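Local coordinates for phosphotriesterase family protein (PDB 3PNZ), which is a zinc-binding lactonase of the amidohydrolase fold that probably hydrolyses phosphorylated sugar lactones, at residues Gly232-Phe237 and Ala323-Phe328; Tyr224-Ala229 and Val259-Glu264. All blocks are in the same frame, centred on the assembly; numbering follows the deposited sequence.

Contact 1: Gly232-Phe237 and Ala323-Phe328; sequences GAFMSF and ARCFTF
Phe-234, at the start of the parallel strand 234-237, and Cys-325, in the last turn of helix 310-325, have the closest CA atoms of the two segments, 7.1 Å apart, and both CB atoms point across the gap. The strand belongs to the barrel of the amidohydrolase (TIM-barrel) fold, and the contact packs the end of helix 310-325 against the first residue of strand 234-237. A CH-pi contact carries the packing: Cys-325 CB stands 3.4 Å from the centroid of the Phe-234 ring, only 5° off its normal. The sulfur also lies over this face, with SG 4.0 Å from the same centroid, a sulfur-aromatic contact. Arg-324 bends at chi3 (71°), which brings the guanidinium to the CZ end of the ring, which it meets obliquely. There Phe-234 CZ lies over one guanidinium face, 3.3 Å from Arg-324 CZ, with the two planes 39° apart. The guanidinium is also held from outside the segments, since NH2 donates to the carbonyl of Asp-265. To one side of the ring a water links the segments, accepting from Arg-324 NH1 at 2.9 Å and donating to Gly-232 O at 2.7 Å.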
loop_
_atom_site.group_PDB
_atom_site.type_symbol
_atom_site.label_atom_id
_atom_site.label_comp_id
_atom_site.label_asym_id
_atom_site.label_seq_id
_atom_site.Cartn_x
_atom_site.Cartn_y
_atom_site.Cartn_z
ATOM N N GLY A 232 -1.898 16.905 6.704
ATOM C CA GLY A 232 -2.696 15.917 7.403
ATOM C C GLY A 232 -2.616 14.521 6.816
ATOM O O GLY A 232 -3.108 13.568 7.416
ATOM N N ALA A 233 -1.982 14.390 5.649
ATOM C CA ALA A 233 -1.792 13.082 5.028
ATOM C C ALA A 233 -1.040 12.099 5.918
ATOM O O ALA A 233 -0.149 12.469 6.689
ATOM C CB ALA A 233 -1.059 13.224 3.691
ATOM N N PHE A 234 -1.401 10.834 5.780
ATOM C CA PHE A 234 -0.638 9.768 6.395
ATOM C C PHE A 234 0.630 9.560 5.581
ATOM O O PHE A 234 0.630 9.741 4.362
ATOM C CB PHE A 234 -1.456 8.481 6.472
ATOM C CG PHE A 234 -2.545 8.524 7.519
ATOM C CD1 PHE A 234 -2.301 8.074 8.806
ATOM C CD2 PHE A 234 -3.798 9.035 7.213
ATOM C CE1 PHE A 234 -3.308 8.113 9.776
ATOM C CE2 PHE A 234 -4.805 9.083 8.169
ATOM C CZ PHE A 234 -4.556 8.620 9.449
ATOM N N MET A 235 1.700 9.180 6.266
ATOM C CA MET A 235 3.005 9.027 5.621
ATOM C C MET A 235 3.525 7.645 5.906
ATOM O O MET A 235 3.739 7.272 7.064
ATOM C CB MET A 235 3.964 10.098 6.119
ATOM C CG MET A 235 3.459 11.490 5.752
ATOM S SD MET A 235 4.470 12.784 6.437
ATOM C CE MET A 235 5.959 12.556 5.434
ATOM N N SER A 236 3.697 6.871 4.839
ATOM C CA SER A 236 4.048 5.473 4.955
ATOM C C SER A 236 5.560 5.285 4.835
ATOM O O SER A 236 6.162 5.603 3.803
ATOM C CB SER A 236 3.316 4.652 3.888
ATOM O OG SER A 236 3.625 3.273 4.014
ATOM N N PHE A 237 6.164 4.788 5.909
ATOM C CA PHE A 237 7.563 4.373 5.892
ATOM C C PHE A 237 7.556 2.870 5.658
ATOM O O PHE A 237 7.409 2.081 6.596
ATOM C CB PHE A 237 8.255 4.754 7.207
ATOM C CG PHE A 237 8.491 6.228 7.350
ATOM C CD1 PHE A 237 9.771 6.763 7.229
ATOM C CD2 PHE A 237 7.427 7.093 7.575
ATOM C CE1 PHE A 237 9.983 8.127 7.338
ATOM C CE2 PHE A 237 7.626 8.467 7.684
ATOM C CZ PHE A 237 8.908 8.987 7.566
ATOM N N ALA A 323 -5.858 2.213 12.079
ATOM C CA ALA A 323 -7.299 2.210 12.360
ATOM C C ALA A 323 -7.953 3.527 11.945
ATOM O O ALA A 323 -9.111 3.545 11.533
ATOM C CB ALA A 323 -7.556 1.918 13.829
ATOM N N ARG A 324 -7.222 4.630 12.052
ATOM C CA ARG A 324 -7.730 5.918 11.604
ATOM C C ARG A 324 -7.665 6.052 10.079
ATOM O O ARG A 324 -8.605 6.532 9.441
ATOM C CB ARG A 324 -6.973 7.070 12.279
ATOM C CG ARG A 324 -7.527 8.455 11.926
ATOM C CD ARG A 324 -7.010 9.570 12.842
ATOM N NE ARG A 324 -5.594 9.887 12.637
ATOM C CZ ARG A 324 -5.143 10.862 11.848
ATOM N NH1 ARG A 324 -5.989 11.630 11.168
ATOM N NH2 ARG A 324 -3.833 11.069 11.729
ATOM N N CYS A 325 -6.563 5.593 9.495
ATOM C CA CYS A 325 -6.327 5.776 8.066
ATOM C C CYS A 325 -7.251 4.928 7.189
ATOM O O CYS A 325 -7.823 5.425 6.221
ATOM C CB CYS A 325 -4.857 5.492 7.728
ATOM S SG CYS A 325 -4.460 5.644 5.957
ATOM N N PHE A 326 -7.418 3.657 7.542
ATOM C CA PHE A 326 -8.063 2.722 6.629
ATOM C C PHE A 326 -9.584 2.602 6.772
ATOM O O PHE A 326 -10.212 1.816 6.075
ATOM C CB PHE A 326 -7.372 1.358 6.694
ATOM C CG PHE A 326 -5.935 1.417 6.253
ATOM C CD1 PHE A 326 -5.624 1.662 4.922
ATOM C CD2 PHE A 326 -4.904 1.281 7.175
ATOM C CE1 PHE A 326 -4.297 1.746 4.509
ATOM C CE2 PHE A 326 -3.576 1.363 6.766
ATOM C CZ PHE A 326 -3.283 1.591 5.435
ATOM N N THR A 327 -10.173 3.410 7.648
ATOM C CA THR A 327 -11.630 3.445 7.743
ATOM C C THR A 327 -12.209 4.192 6.554
ATOM O O THR A 327 -11.637 5.183 6.095
ATOM C CB THR A 327 -12.083 4.167 8.997
ATOM O OG1 THR A 327 -11.546 5.497 8.976
ATOM C CG2 THR A 327 -11.609 3.428 10.238
ATOM N N PHE A 328 -13.339 3.715 6.044
ATOM C CA PHE A 328 -14.076 4.454 5.022
ATOM C C PHE A 328 -14.542 5.788 5.597
ATOM O O PHE A 328 -14.778 5.917 6.805
ATOM C CB PHE A 328 -15.270 3.634 4.523
ATOM C CG PHE A 328 -14.952 2.742 3.355
ATOM C CD1 PHE A 328 -13.902 1.835 3.423
ATOM C CD2 PHE A 328 -15.703 2.803 2.202
ATOM C CE1 PHE A 328 -13.607 1.013 2.348
ATOM C CE2 PHE A 328 -15.426 1.979 1.130
ATOM C CZ PHE A 328 -14.372 1.080 1.206
HETATM O O HOH W 1 -4.176 13.459 9.877
#

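Contact 2: Tyr224-Ala229 and Val259-Glu264; sequences YHKQVA and VSEGFE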
loop_
_atom_site.group_PDB
_atom_site.type_symbol
_atom_site.label_atom_id
_atom_site.label_comp_id
_atom_site.label_asym_id
_atom_site.label_seq_id
_atom_site.Cartn_x
_atom_site.Cartn_y
_atom_site.Cartn_z
ATOM N N TYR A 224 10.855 18.579 3.570
ATOM C CA TYR A 224 9.848 17.964 2.707
ATOM C C TYR A 224 8.850 17.137 3.513
ATOM O O TYR A 224 7.640 17.264 3.326
ATOM C CB TYR A 224 10.568 17.087 1.678
ATOM C CG TYR A 224 9.707 16.239 0.762
ATOM C CD1 TYR A 224 8.815 16.821 -0.135
ATOM C CD2 TYR A 224 9.848 14.852 0.743
ATOM C CE1 TYR A 224 8.056 16.033 -1.014
ATOM C CE2 TYR A 224 9.104 14.064 -0.126
ATOM C CZ TYR A 224 8.219 14.658 -1.000
ATOM O OH TYR A 224 7.511 13.849 -1.869
ATOM N N HIS A 225 9.342 16.295 4.416
ATOM C CA HIS A 225 8.433 15.487 5.234
ATOM C C HIS A 225 7.457 16.360 6.031
ATOM O O HIS A 225 6.268 16.053 6.108
ATOM C CB HIS A 225 9.217 14.577 6.172
ATOM C CG HIS A 225 9.709 13.329 5.515
ATOM N ND1 HIS A 225 10.479 12.398 6.173
ATOM C CD2 HIS A 225 9.533 12.854 4.260
ATOM C CE1 HIS A 225 10.748 11.396 5.357
ATOM N NE2 HIS A 225 10.187 11.649 4.188
ATOM N N LYS A 226 7.964 17.453 6.595
ATOM C CA LYS A 226 7.112 18.374 7.352
ATOM C C LYS A 226 6.092 19.085 6.456
ATOM O O LYS A 226 4.940 19.296 6.857
ATOM C CB LYS A 226 7.964 19.392 8.118
ATOM C CG LYS A 226 7.142 20.421 8.896
ATOM C CD LYS A 226 7.980 21.080 9.994
ATOM C CE LYS A 226 7.119 22.000 10.856
ATOM N NZ LYS A 226 7.927 22.684 11.905
ATOM N N GLN A 227 6.504 19.456 5.241
ATOM C CA GLN A 227 5.563 20.023 4.273
ATOM C C GLN A 227 4.415 19.055 4.010
ATOM O O GLN A 227 3.249 19.446 3.968
ATOM C CB GLN A 227 6.250 20.326 2.942
ATOM C CG GLN A 227 7.141 21.555 2.899
ATOM C CD GLN A 227 7.804 21.676 1.531
ATOM O OE1 GLN A 227 8.569 20.798 1.127
ATOM N NE2 GLN A 227 7.501 22.750 0.811
ATOM N N VAL A 228 4.751 17.789 3.802
ATOM C CA VAL A 228 3.725 16.783 3.545
ATOM C C VAL A 228 2.857 16.584 4.785
ATOM O O VAL A 228 1.628 16.575 4.702
ATOM C CB VAL A 228 4.340 15.446 3.105
ATOM C CG1 VAL A 228 3.275 14.368 2.994
ATOM C CG2 VAL A 228 5.033 15.623 1.762
ATOM N N ALA A 229 3.503 16.431 5.930
ATOM C CA ALA A 229 2.779 16.141 7.172
ATOM C C ALA A 229 1.790 17.245 7.547
ATOM O O ALA A 229 0.728 16.975 8.109
ATOM C CB ALA A 229 3.759 15.909 8.308
ATOM N N VAL A 259 7.865 12.703 14.715
ATOM C CA VAL A 259 7.282 12.611 16.059
ATOM C C VAL A 259 7.596 13.882 16.843
ATOM O O VAL A 259 6.710 14.477 17.464
ATOM C CB VAL A 259 7.745 11.362 16.832
ATOM C CG1 VAL A 259 7.221 11.394 18.271
ATOM C CG2 VAL A 259 7.275 10.090 16.132
ATOM N N SER A 260 8.848 14.326 16.791
ATOM C CA SER A 260 9.234 15.523 17.530
ATOM C C SER A 260 8.479 16.771 17.062
ATOM O O SER A 260 8.295 17.714 17.830
ATOM C CB SER A 260 10.755 15.746 17.470
ATOM O OG SER A 260 11.132 16.282 16.212
ATOM N N GLU A 261 8.034 16.780 15.807
ATOM C CA GLU A 261 7.331 17.941 15.280
ATOM C C GLU A 261 5.813 17.840 15.452
ATOM O O GLU A 261 5.075 18.717 14.999
ATOM C CB GLU A 261 7.703 18.170 13.809
ATOM C CG GLU A 261 9.155 18.603 13.623
ATOM C CD GLU A 261 9.395 20.037 14.076
ATOM O OE1 GLU A 261 8.567 20.914 13.757
ATOM O OE2 GLU A 261 10.411 20.295 14.751
ATOM N N GLY A 262 5.362 16.769 16.104
ATOM C CA GLY A 262 3.960 16.620 16.469
ATOM C C GLY A 262 3.108 15.792 15.521
ATOM O O GLY A 262 1.878 15.847 15.576
ATOM N N PHE A 263 3.749 15.021 14.647
ATOM C CA PHE A 263 3.024 14.287 13.620
ATOM C C PHE A 263 2.959 12.779 13.855
ATOM O O PHE A 263 2.737 12.014 12.918
ATOM C CB PHE A 263 3.643 14.580 12.241
ATOM C CG PHE A 263 3.616 16.033 11.868
ATOM C CD1 PHE A 263 2.419 16.658 11.548
ATOM C CD2 PHE A 263 4.786 16.782 11.834
ATOM C CE1 PHE A 263 2.384 18.009 11.201
ATOM C CE2 PHE A 263 4.756 18.128 11.485
ATOM C CZ PHE A 263 3.559 18.741 11.169
ATOM N N GLU A 264 3.124 12.340 15.099
ATOM C CA GLU A 264 3.178 10.904 15.361
ATOM C C GLU A 264 1.919 10.156 14.917
ATOM O O GLU A 264 1.979 8.966 14.615
ATOM C CB GLU A 264 3.472 10.622 16.836
ATOM C CG GLU A 264 2.332 10.977 17.784
ATOM C CD GLU A 264 2.809 11.052 19.221
ATOM O OE1 GLU A 264 3.830 11.730 19.471
ATOM O OE2 GLU A 264 2.175 10.428 20.099
#
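Ala-229 and Phe-263 make the apolar half of this contact: the methyl CB of Ala-229 sits 3.5 Å from the centroid of the Phe-263 ring and 11° off its normal, a CH-pi contact over the face. The polar half is a salt bridge, in which Lys-226 NZ donates to Glu-261 OE1 at 2.6 Å. The amine meets that oxygen from above the carboxylate plane, 36° out of it. Beyond CG the lysine chain is extended, whereas the glutamate bends at chi2 (-73°), and the two side chains cross at about a right angle. Between these two pairings Lys-226 CG approaches the Phe-263 ring, 4.2 Å from CE2. In the next shell, Leu-258 touches both Ala-229 and Phe-263, and Tyr-257 touches Lys-226. The backbone carbonyl of Ala-229 accepts a bond from the Gln-266 side chain. Phe-263 is presented by the end of helix 248-260, where Gly-262, at positive phi, turns the chain out of the helix; its N bonds to Val-259 O at 3.0 Å, one of two bonds back into the last helical turn. This Schellman motif ends one helix beside its neighbour, helix 222-229, and the arrangement joins consecutive outer helices of a beta-alpha barrel.

The segments alternate along the chain, in the order 224-229, 232-237, 259-264, 323-328, so the two contacts interlock. Contact 1 is the more deeply placed, about 11 Å from the centre of the chain against about 20 Å for contact 2, measured from contact centres. Both cover an aromatic face with a CB group, but contact 1 adds a sulfur and a guanidinium with a water bridge, whereas contact 2 pairs opposite charges in partly exposed surroundings. Met-235 joins them directly: its SD is 3.7 Å from Ala-229 CB. Gln-266 provides a second connection, bonding through NE2 to the carbonyls of both Ala-233 and Ala-229.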